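Local coordinates for protein fervidolysin (Fervidobacterium pennivorans, PDB 1R6V) that degrades keratin into peptides as a subtilisin-like serine protease, allowing its bacterium to grow on native feathers, at residues Ile357-Glu360 / Gly361-Glu364; Asn39-Ser42 / Glu43-Ile47; Ala589-Asn593 / Gln594-Leu598. The protein carries 1 engineered substitution. One frame throughout, in Å; residues are numbered along the deposited sequence.

Contact 1 (Ile357-Glu360 / Gly361-Glu364); sequences IGYE and GHNE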
ATOM      1  N   ILE A 357      30.886  -3.984   2.591  1.00 20.28           N
ATOM      2  CA  ILE A 357      29.954  -4.864   1.880  1.00 19.74           C
ATOM      3  C   ILE A 357      29.265  -4.199   0.697  1.00 20.04           C
ATOM      4  O   ILE A 357      29.252  -4.735  -0.409  1.00 19.77           O
ATOM      5  CB  ILE A 357      28.851  -5.400   2.833  1.00 19.32           C
ATOM      6  CG1 ILE A 357      29.496  -6.120   4.023  1.00 22.01           C
ATOM      7  CG2 ILE A 357      27.914  -6.354   2.073  1.00 21.94           C
ATOM      8  CD1 ILE A 357      28.516  -6.473   5.150  1.00 24.54           C
ATOM      9  N   GLY A 358      28.693  -3.024   0.937  1.00 19.07           N
ATOM     10  CA  GLY A 358      27.979  -2.327  -0.119  1.00 19.27           C
ATOM     11  C   GLY A 358      28.719  -1.300  -0.959  1.00 18.70           C
ATOM     12  O   GLY A 358      28.087  -0.402  -1.515  1.00 19.18           O
ATOM     13  N   TYR A 359      30.041  -1.408  -1.071  1.00 17.59           N
ATOM     14  CA  TYR A 359      30.789  -0.458  -1.899  1.00 17.61           C
ATOM     15  C   TYR A 359      30.293  -0.375  -3.355  1.00 17.90           C
ATOM     16  O   TYR A 359      30.122  -1.398  -4.025  1.00 18.57           O
ATOM     17  CB  TYR A 359      32.279  -0.828  -1.923  1.00 17.33           C
ATOM     18  CG  TYR A 359      33.130   0.179  -2.666  1.00 18.71           C
ATOM     19  CD1 TYR A 359      33.334   1.463  -2.149  1.00 18.17           C
ATOM     20  CD2 TYR A 359      33.727  -0.144  -3.888  1.00 18.91           C
ATOM     21  CE1 TYR A 359      34.115   2.399  -2.826  1.00 19.25           C
ATOM     22  CE2 TYR A 359      34.509   0.785  -4.580  1.00 19.74           C
ATOM     23  CZ  TYR A 359      34.698   2.053  -4.042  1.00 19.88           C
ATOM     24  OH  TYR A 359      35.456   2.984  -4.719  1.00 21.01           O
ATOM     25  N   GLU A 360      30.080   0.847  -3.842  1.00 17.71           N
ATOM     26  CA  GLU A 360      29.640   1.082  -5.218  1.00 18.78           C
ATOM     27  C   GLU A 360      30.402   2.260  -5.814  1.00 19.68           C
ATOM     28  O   GLU A 360      29.883   2.989  -6.673  1.00 23.50           O
ATOM     29  CB  GLU A 360      28.144   1.380  -5.278  1.00 20.71           C
ATOM     30  CG  GLU A 360      27.264   0.230  -4.839  1.00 20.75           C
ATOM     31  CD  GLU A 360      25.830   0.449  -5.248  1.00 24.97           C
ATOM     32  OE1 GLU A 360      25.596   0.677  -6.461  1.00 26.57           O
ATOM     33  OE2 GLU A 360      24.939   0.394  -4.373  1.00 21.42           O
ATOM     34  N   GLY A 361      31.632   2.437  -5.352  1.00 19.29           N
ATOM     35  CA  GLY A 361      32.466   3.527  -5.831  1.00 18.47           C
ATOM     36  C   GLY A 361      32.376   4.739  -4.920  1.00 18.31           C
ATOM     37  O   GLY A 361      31.558   4.786  -4.001  1.00 16.59           O
ATOM     38  N   HIS A 362      33.236   5.715  -5.154  1.00 18.00           N
ATOM     39  CA  HIS A 362      33.225   6.935  -4.363  1.00 19.44           C
ATOM     40  C   HIS A 362      33.980   7.999  -5.141  1.00 19.79           C
ATOM     41  O   HIS A 362      34.681   7.685  -6.113  1.00 19.95           O
ATOM     42  CB  HIS A 362      33.861   6.709  -2.972  1.00 20.99           C
ATOM     43  CG  HIS A 362      35.354   6.567  -2.987  1.00 23.35           C
ATOM     44  ND1 HIS A 362      35.996   5.435  -3.442  1.00 23.15           N
ATOM     45  CD2 HIS A 362      36.331   7.415  -2.581  1.00 23.43           C
ATOM     46  CE1 HIS A 362      37.303   5.588  -3.312  1.00 23.99           C
ATOM     47  NE2 HIS A 362      37.532   6.781  -2.792  1.00 25.59           N
ATOM     48  N   ASN A 363      33.821   9.260  -4.753  1.00 18.95           N
ATOM     49  CA  ASN A 363      34.530  10.328  -5.454  1.00 20.60           C
ATOM     50  C   ASN A 363      35.843  10.576  -4.705  1.00 21.15           C
ATOM     51  O   ASN A 363      35.854  11.123  -3.610  1.00 18.86           O
ATOM     52  CB  ASN A 363      33.677  11.605  -5.510  1.00 20.63           C
ATOM     53  CG  ASN A 363      34.332  12.693  -6.341  1.00 21.62           C
ATOM     54  OD1 ASN A 363      35.497  13.028  -6.125  1.00 22.92           O
ATOM     55  ND2 ASN A 363      33.589  13.250  -7.290  1.00 20.17           N
ATOM     56  N   GLU A 364      36.956  10.168  -5.313  1.00 23.21           N
ATOM     57  CA  GLU A 364      38.265  10.294  -4.679  1.00 24.69           C
ATOM     58  C   GLU A 364      38.786  11.718  -4.488  1.00 24.22           C
ATOM     59  O   GLU A 364      39.773  11.931  -3.778  1.00 24.64           O
ATOM     60  CB  GLU A 364      39.296   9.485  -5.470  1.00 27.54           C
ATOM     61  CG  GLU A 364      39.525  10.010  -6.867  1.00 32.77           C
ATOM     62  CD  GLU A 364      40.456   9.125  -7.671  1.00 36.51           C
ATOM     63  OE1 GLU A 364      40.154   7.921  -7.806  1.00 40.55           O
ATOM     64  OE2 GLU A 364      41.486   9.627  -8.168  1.00 39.62           O
TER
HETATM   65  O   HOH W   1      34.884   4.904  -7.554  1.00 25.04           O
HETATM   66  O   HOH W   2      30.486   3.220  -2.012  1.00 15.27           O
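Tyr359 lays its ring forward over Gly361, two residues later, and reaches the imidazole of His362 with its hydroxyl. The ring is laid in this direction by its first torsion (chi1 -175°), which sets CG opposite the backbone N and beside the carbonyl carbon. One face thereby receives the amide nitrogen of Gly361, which sits over the centre of the ring and 3.2 Å above its plane. The CA of Gly361 lies farther out, 3.2 Å from Tyr359 CZ, so the chain passes across that same face, from over the centre toward the hydroxyl end. In this backbone conformation (phi 95°) any side chain would collide with Glu360 O, which leaves room for glycine alone.

Beyond the glycine, His362 holds its CG between its own backbone N and carbonyl carbon (chi1 73°), and ND1 is brought to 2.8 Å from Tyr359 OH. Each group meets the other at its edge and close to its plane, which makes this a hydrogen bond between rims and not a stack; the ring centroids are 5.8 Å apart. Either atom could be the donor. A water accepts from His362 N at 3.0 Å and makes a weak, longer contact with Tyr359 OH. A second water accepts from Glu360 N and donates to Gly361 O at 2.7 Å, tying the backbone together on each side of the Glu360-Gly361 peptide.

Glu360 turns away from this group, and its OE2 accepts from the backbone N of Ser199. Its side chain lies about 6 Å from that of the engineered Ala200, which occupies a position assigned to the charge relay. The arrangement is an irregular surface loop between strands 347-350 and 374-378 of the subtilase domain, closed locally by a tyrosine-histidine hydrogen bond, its Glu360 side chain coming near the inferred active site.

Contact 2 (Asn39-Ser42 / Glu43-Ile47); sequences NDRS and EVDKI
Asp40 is the N-cap of helix 41-51 in the propeptide domain, with its side chain on Ser42 and its carbonyl O bonded by Glu43 N. Its CG stands opposite the backbone N (chi1 175°), which carries OD1 forward to the first turn, where two donors of Ser42 meet it from the same face of the carboxylate. Ser42 N lies 2.9 Å from Asp40 OD1 and 44° out of the carboxylate plane; Ser42 OG donates to Asp40 OD1 at 2.6 Å, on the syn side but tilted out of the plane. With an alanine in place of Asp40, Ser42 N and OG would probably be left without their shared acceptor and the first turn less firmly held.

The opening turns are bonded at a spacing of three residues. Glu43 N is 2.9 Å from Asp40 O, and Val44 N to Arg41 O and Asp45 N to Ser42 O follow. Asp40 OD2 rests 3.7 Å from Glu43 CG, while the bent Glu43 chain takes OE2 to Lys46 NZ, 2.8 Å away, a salt bridge that would probably ease the closeness of the Glu43 and Asp40 carboxylates.

Val44 and Ile47 face the sheet, meeting Ile67 and Ile89. Arg41 bends at chi2 and crosses Val44 at about a right angle, its NH1 3.5 Å from Val44 CB. The guanidinium also forms a salt bridge with Glu58 through NH2. A water accepts from that same NH2 and donates to Asp45 OD1. Arg41 NH1 reaches Asp45 OD1 at 2.9 Å, with an N-H...O angle of 159°, in the guanidinium plane but from above the plane of the Asp45 carboxylate.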
ATOM      1  N   ASN A  39      -7.949 -12.805  11.234  1.00 19.45           N
ATOM      2  CA  ASN A  39      -8.528 -12.273  12.445  1.00 21.00           C
ATOM      3  C   ASN A  39      -8.310 -13.435  13.409  1.00 19.74           C
ATOM      4  O   ASN A  39      -7.777 -13.247  14.490  1.00 22.19           O
ATOM      5  CB  ASN A  39     -10.011 -11.959  12.283  1.00 24.64           C
ATOM      6  CG  ASN A  39     -10.246 -10.638  11.571  1.00 26.30           C
ATOM      7  OD1 ASN A  39      -9.538  -9.654  11.812  1.00 29.77           O
ATOM      8  ND2 ASN A  39     -11.241 -10.607  10.699  1.00 27.98           N
ATOM      9  N   ASP A  40      -8.661 -14.643  12.969  1.00 19.51           N
ATOM     10  CA  ASP A  40      -8.518 -15.863  13.773  1.00 20.13           C
ATOM     11  C   ASP A  40      -7.316 -16.680  13.291  1.00 18.75           C
ATOM     12  O   ASP A  40      -7.375 -17.341  12.259  1.00 19.86           O
ATOM     13  CB  ASP A  40      -9.815 -16.675  13.660  1.00 23.44           C
ATOM     14  CG  ASP A  40      -9.747 -18.028  14.349  1.00 24.98           C
ATOM     15  OD1 ASP A  40      -8.697 -18.392  14.915  1.00 23.03           O
ATOM     16  OD2 ASP A  40     -10.775 -18.734  14.310  1.00 25.84           O
ATOM     17  N   ARG A  41      -6.218 -16.621  14.037  1.00 18.99           N
ATOM     18  CA  ARG A  41      -4.997 -17.339  13.659  1.00 17.30           C
ATOM     19  C   ARG A  41      -5.230 -18.828  13.364  1.00 18.18           C
ATOM     20  O   ARG A  41      -4.549 -19.408  12.526  1.00 17.95           O
ATOM     21  CB  ARG A  41      -3.931 -17.179  14.761  1.00 16.32           C
ATOM     22  CG  ARG A  41      -2.631 -17.987  14.554  1.00 13.93           C
ATOM     23  CD  ARG A  41      -1.920 -17.633  13.230  1.00 14.29           C
ATOM     24  NE  ARG A  41      -0.709 -18.432  12.988  1.00 16.37           N
ATOM     25  CZ  ARG A  41      -0.693 -19.653  12.454  1.00 17.99           C
ATOM     26  NH1 ARG A  41      -1.824 -20.248  12.094  1.00 17.19           N
ATOM     27  NH2 ARG A  41       0.460 -20.283  12.267  1.00 17.45           N
ATOM     28  N   SER A  42      -6.193 -19.448  14.040  1.00 18.81           N
ATOM     29  CA  SER A  42      -6.436 -20.868  13.801  1.00 21.00           C
ATOM     30  C   SER A  42      -6.939 -21.150  12.377  1.00 20.99           C
ATOM     31  O   SER A  42      -6.650 -22.207  11.798  1.00 21.48           O
ATOM     32  CB  SER A  42      -7.425 -21.430  14.834  1.00 23.07           C
ATOM     33  OG  SER A  42      -8.735 -20.939  14.623  1.00 25.87           O
ATOM     34  N   GLU A  43      -7.667 -20.200  11.801  1.00 20.89           N
ATOM     35  CA  GLU A  43      -8.189 -20.383  10.455  1.00 21.44           C
ATOM     36  C   GLU A  43      -7.078 -20.435   9.426  1.00 19.79           C
ATOM     37  O   GLU A  43      -7.242 -21.015   8.353  1.00 19.17           O
ATOM     38  CB  GLU A  43      -9.163 -19.258  10.081  1.00 25.75           C
ATOM     39  CG  GLU A  43     -10.553 -19.409  10.673  1.00 32.64           C
ATOM     40  CD  GLU A  43     -11.314 -20.601  10.099  1.00 34.75           C
ATOM     41  OE1 GLU A  43     -11.734 -20.561   8.916  1.00 37.49           O
ATOM     42  OE2 GLU A  43     -11.493 -21.591  10.834  1.00 36.60           O
ATOM     43  N   VAL A  44      -5.952 -19.803   9.736  1.00 16.55           N
ATOM     44  CA  VAL A  44      -4.828 -19.803   8.811  1.00 17.33           C
ATOM     45  C   VAL A  44      -4.368 -21.243   8.604  1.00 18.26           C
ATOM     46  O   VAL A  44      -3.911 -21.608   7.523  1.00 18.31           O
ATOM     47  CB  VAL A  44      -3.653 -18.948   9.354  1.00 16.90           C
ATOM     48  CG1 VAL A  44      -2.478 -18.984   8.389  1.00 18.81           C
ATOM     49  CG2 VAL A  44      -4.117 -17.497   9.545  1.00 17.98           C
ATOM     50  N   ASP A  45      -4.514 -22.071   9.632  1.00 18.97           N
ATOM     51  CA  ASP A  45      -4.087 -23.453   9.509  1.00 20.78           C
ATOM     52  C   ASP A  45      -4.884 -24.207   8.442  1.00 21.72           C
ATOM     53  O   ASP A  45      -4.385 -25.175   7.877  1.00 20.80           O
ATOM     54  CB  ASP A  45      -4.173 -24.160  10.863  1.00 23.18           C
ATOM     55  CG  ASP A  45      -3.221 -23.559  11.896  1.00 26.40           C
ATOM     56  OD1 ASP A  45      -2.147 -23.050  11.497  1.00 25.75           O
ATOM     57  OD2 ASP A  45      -3.542 -23.611  13.103  1.00 29.91           O
ATOM     58  N   LYS A  46      -6.111 -23.759   8.164  1.00 21.26           N
ATOM     59  CA  LYS A  46      -6.929 -24.388   7.132  1.00 21.69           C
ATOM     60  C   LYS A  46      -6.326 -24.076   5.759  1.00 20.18           C
ATOM     61  O   LYS A  46      -6.398 -24.893   4.845  1.00 18.35           O
ATOM     62  CB  LYS A  46      -8.370 -23.883   7.196  1.00 24.97           C
ATOM     63  CG  LYS A  46      -9.122 -24.335   8.437  1.00 29.30           C
ATOM     64  CD  LYS A  46     -10.541 -23.796   8.430  1.00 32.92           C
ATOM     65  CE  LYS A  46     -11.353 -24.322   9.615  1.00 36.75           C
ATOM     66  NZ  LYS A  46     -12.729 -23.752   9.600  1.00 39.10           N
ATOM     67  N   ILE A  47      -5.731 -22.889   5.620  1.00 17.76           N
ATOM     68  CA  ILE A  47      -5.082 -22.506   4.372  1.00 16.76           C
ATOM     69  C   ILE A  47      -3.763 -23.270   4.230  1.00 16.89           C
ATOM     70  O   ILE A  47      -3.423 -23.730   3.140  1.00 17.04           O
ATOM     71  CB  ILE A  47      -4.779 -20.983   4.330  1.00 15.78           C
ATOM     72  CG1 ILE A  47      -6.087 -20.197   4.284  1.00 17.73           C
ATOM     73  CG2 ILE A  47      -3.928 -20.646   3.107  1.00 16.77           C
ATOM     74  CD1 ILE A  47      -5.914 -18.664   4.381  1.00 16.44           C
TER
HETATM   75  O   HOH W   3       1.049 -23.036  11.740  1.00 36.92           O

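Contact 3 (Ala589-Asn593 / Gln594-Leu598); sequences AYARN and QTYDL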
ATOM      1  N   ALA A 589     -41.906 -22.135  -6.912  1.00 28.09           N
ATOM      2  CA  ALA A 589     -42.358 -22.856  -8.091  1.00 26.71           C
ATOM      3  C   ALA A 589     -41.858 -22.168  -9.344  1.00 26.20           C
ATOM      4  O   ALA A 589     -41.888 -20.943  -9.450  1.00 26.09           O
ATOM      5  CB  ALA A 589     -43.886 -22.930  -8.116  1.00 28.58           C
ATOM      6  N   TYR A 590     -41.401 -22.967 -10.296  1.00 25.50           N
ATOM      7  CA  TYR A 590     -40.914 -22.452 -11.559  1.00 26.16           C
ATOM      8  C   TYR A 590     -42.109 -22.031 -12.398  1.00 27.18           C
ATOM      9  O   TYR A 590     -43.112 -22.747 -12.469  1.00 27.63           O
ATOM     10  CB  TYR A 590     -40.147 -23.535 -12.308  1.00 23.98           C
ATOM     11  CG  TYR A 590     -39.647 -23.113 -13.670  1.00 23.62           C
ATOM     12  CD1 TYR A 590     -38.363 -22.588 -13.831  1.00 22.63           C
ATOM     13  CD2 TYR A 590     -40.450 -23.253 -14.804  1.00 20.78           C
ATOM     14  CE1 TYR A 590     -37.885 -22.218 -15.085  1.00 22.53           C
ATOM     15  CE2 TYR A 590     -39.980 -22.885 -16.064  1.00 20.26           C
ATOM     16  CZ  TYR A 590     -38.699 -22.371 -16.198  1.00 21.76           C
ATOM     17  OH  TYR A 590     -38.219 -22.014 -17.434  1.00 20.28           O
ATOM     18  N   ALA A 591     -41.999 -20.868 -13.027  1.00 26.80           N
ATOM     19  CA  ALA A 591     -43.055 -20.363 -13.893  1.00 27.94           C
ATOM     20  C   ALA A 591     -42.394 -19.714 -15.108  1.00 28.17           C
ATOM     21  O   ALA A 591     -41.648 -18.750 -14.977  1.00 26.99           O
ATOM     22  CB  ALA A 591     -43.918 -19.357 -13.150  1.00 28.98           C
ATOM     23  N   ARG A 592     -42.660 -20.269 -16.287  1.00 26.98           N
ATOM     24  CA  ARG A 592     -42.099 -19.764 -17.530  1.00 27.32           C
ATOM     25  C   ARG A 592     -42.497 -18.313 -17.757  1.00 27.28           C
ATOM     26  O   ARG A 592     -43.658 -17.944 -17.576  1.00 26.12           O
ATOM     27  CB  ARG A 592     -42.587 -20.622 -18.704  1.00 27.95           C
ATOM     28  CG  ARG A 592     -41.957 -20.275 -20.039  1.00 30.45           C
ATOM     29  CD  ARG A 592     -42.351 -21.258 -21.152  1.00 31.25           C
ATOM     30  NE  ARG A 592     -43.503 -20.821 -21.941  1.00 36.77           N
ATOM     31  CZ  ARG A 592     -44.755 -20.788 -21.500  1.00 37.02           C
ATOM     32  NH1 ARG A 592     -45.037 -21.170 -20.262  1.00 39.35           N
ATOM     33  NH2 ARG A 592     -45.731 -20.374 -22.301  1.00 37.29           N
ATOM     34  N   ASN A 593     -41.516 -17.494 -18.133  1.00 28.49           N
ATOM     35  CA  ASN A 593     -41.727 -16.075 -18.416  1.00 30.07           C
ATOM     36  C   ASN A 593     -42.109 -15.228 -17.209  1.00 30.57           C
ATOM     37  O   ASN A 593     -42.479 -14.061 -17.349  1.00 30.64           O
ATOM     38  CB  ASN A 593     -42.773 -15.922 -19.525  1.00 30.26           C
ATOM     39  CG  ASN A 593     -42.259 -16.396 -20.866  1.00 32.31           C
ATOM     40  OD1 ASN A 593     -43.034 -16.751 -21.756  1.00 36.29           O
ATOM     41  ND2 ASN A 593     -40.945 -16.394 -21.025  1.00 32.85           N
ATOM     42  N   GLN A 594     -42.021 -15.817 -16.026  1.00 29.83           N
ATOM     43  CA  GLN A 594     -42.333 -15.098 -14.803  1.00 31.25           C
ATOM     44  C   GLN A 594     -41.054 -14.401 -14.330  1.00 29.48           C
ATOM     45  O   GLN A 594     -39.993 -15.012 -14.303  1.00 28.42           O
ATOM     46  CB  GLN A 594     -42.820 -16.073 -13.732  1.00 33.28           C
ATOM     47  CG  GLN A 594     -43.128 -15.405 -12.406  1.00 37.57           C
ATOM     48  CD  GLN A 594     -43.871 -16.320 -11.455  1.00 40.58           C
ATOM     49  OE1 GLN A 594     -43.384 -16.632 -10.366  1.00 40.59           O
ATOM     50  NE2 GLN A 594     -45.065 -16.754 -11.860  1.00 42.19           N
ATOM     51  N   THR A 595     -41.155 -13.118 -13.988  1.00 27.89           N
ATOM     52  CA  THR A 595     -39.991 -12.369 -13.519  1.00 28.29           C
ATOM     53  C   THR A 595     -39.887 -12.444 -12.002  1.00 28.15           C
ATOM     54  O   THR A 595     -40.792 -11.995 -11.297  1.00 28.02           O
ATOM     55  CB  THR A 595     -40.070 -10.871 -13.915  1.00 28.46           C
ATOM     56  OG1 THR A 595     -40.056 -10.743 -15.342  1.00 29.12           O
ATOM     57  CG2 THR A 595     -38.883 -10.105 -13.338  1.00 29.64           C
ATOM     58  N   TYR A 596     -38.797 -13.025 -11.501  1.00 26.09           N
ATOM     59  CA  TYR A 596     -38.581 -13.118 -10.058  1.00 26.06           C
ATOM     60  C   TYR A 596     -37.729 -11.917  -9.664  1.00 26.59           C
ATOM     61  O   TYR A 596     -36.678 -11.684 -10.255  1.00 24.09           O
ATOM     62  CB  TYR A 596     -37.833 -14.401  -9.684  1.00 25.76           C
ATOM     63  CG  TYR A 596     -38.541 -15.673 -10.082  1.00 25.83           C
ATOM     64  CD1 TYR A 596     -38.289 -16.277 -11.312  1.00 25.07           C
ATOM     65  CD2 TYR A 596     -39.470 -16.265  -9.230  1.00 25.44           C
ATOM     66  CE1 TYR A 596     -38.951 -17.450 -11.683  1.00 25.00           C
ATOM     67  CE2 TYR A 596     -40.137 -17.433  -9.591  1.00 25.22           C
ATOM     68  CZ  TYR A 596     -39.873 -18.017 -10.818  1.00 25.56           C
ATOM     69  OH  TYR A 596     -40.551 -19.157 -11.187  1.00 25.65           O
ATOM     70  N   ASP A 597     -38.186 -11.155  -8.677  1.00 27.31           N
ATOM     71  CA  ASP A 597     -37.449  -9.972  -8.230  1.00 28.58           C
ATOM     72  C   ASP A 597     -36.669 -10.329  -6.977  1.00 27.85           C
ATOM     73  O   ASP A 597     -37.244 -10.616  -5.930  1.00 26.70           O
ATOM     74  CB  ASP A 597     -38.419  -8.814  -7.959  1.00 31.02           C
ATOM     75  CG  ASP A 597     -37.704  -7.501  -7.646  1.00 33.30           C
ATOM     76  OD1 ASP A 597     -36.480  -7.407  -7.859  1.00 32.31           O
ATOM     77  OD2 ASP A 597     -38.379  -6.552  -7.196  1.00 36.33           O
ATOM     78  N   LEU A 598     -35.347 -10.325  -7.100  1.00 27.39           N
ATOM     79  CA  LEU A 598     -34.469 -10.663  -5.992  1.00 26.70           C
ATOM     80  C   LEU A 598     -33.769  -9.420  -5.442  1.00 26.91           C
ATOM     81  O   LEU A 598     -32.854  -9.535  -4.631  1.00 25.69           O
ATOM     82  CB  LEU A 598     -33.418 -11.666  -6.473  1.00 26.82           C
ATOM     83  CG  LEU A 598     -34.002 -12.971  -7.019  1.00 28.09           C
ATOM     84  CD1 LEU A 598     -32.894 -13.855  -7.554  1.00 28.82           C
ATOM     85  CD2 LEU A 598     -34.767 -13.684  -5.914  1.00 29.68           C
TER
HETATM   86  O   HOH W   4     -43.934 -19.179  -9.121  1.00 39.77           O
HETATM   87  O   HOH W   5     -39.358 -17.421 -14.983  1.00 20.97           O
HETATM   88  O   HOH W   6     -41.686 -10.920 -17.632  1.00 46.24           O
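At the edge of the Tyr596 ring, in its plane, lies the carbonyl oxygen of Ala589, and the backbone N of Ala591 approaches the same rim; the ring of Phe574, from strand 573-577, meets it with planes at about 40°. Tyr596 has CG opposite its carbonyl carbon (chi1 -60°), which sends the phenol back along the loop. Its OH donates to Ala589 O at 2.8 Å, in the carbonyl plane and on a lone pair. Ala591 N in turn gives Tyr596 OH a weak bond of 2.9 Å at an angle of 129°.

NE2 of Gln594 is packed tightly against Ala591 CB (3.1 Å), a van der Waals contact. On the other end of that amide, OE1 accepts from a water whose oxygen lies 2.7 Å from Ala589 O and which donates there too.

Between these side chains the backbone makes a type II beta turn, Ala591 to Gln594, closed by Gln594 N to Ala591 O at 3.1 Å. Asn593, third residue of the turn, has the positive phi usual there in type II. Tyr596 OH thus serves as both donor and acceptor, joining strand 595-597 to the end of strand 584-589 in the second beta-sandwich domain and giving Ala589 O a donor and Ala591 N a weak acceptor.

Overall arrangement
The three local contacts follow one another along the chain in three different domains: contact 2 in the propeptide, contact 1 in the catalytic domain and contact 3 in the second beta-sandwich. None touches another. Contacts 1 and 3 lie on opposite sides of the chain's centre, with centres about 75 Å apart, whereas contact 2 is about 47 Å from contact 1 and 41 Å from contact 3, centre to centre. Contact 1 alone is near the charge relay, the Glu360 side chain being about 8 Å from that of Asp162. The other two lie away from the annotated sites, contact 3 in a domain that may mediate interactions with substrate.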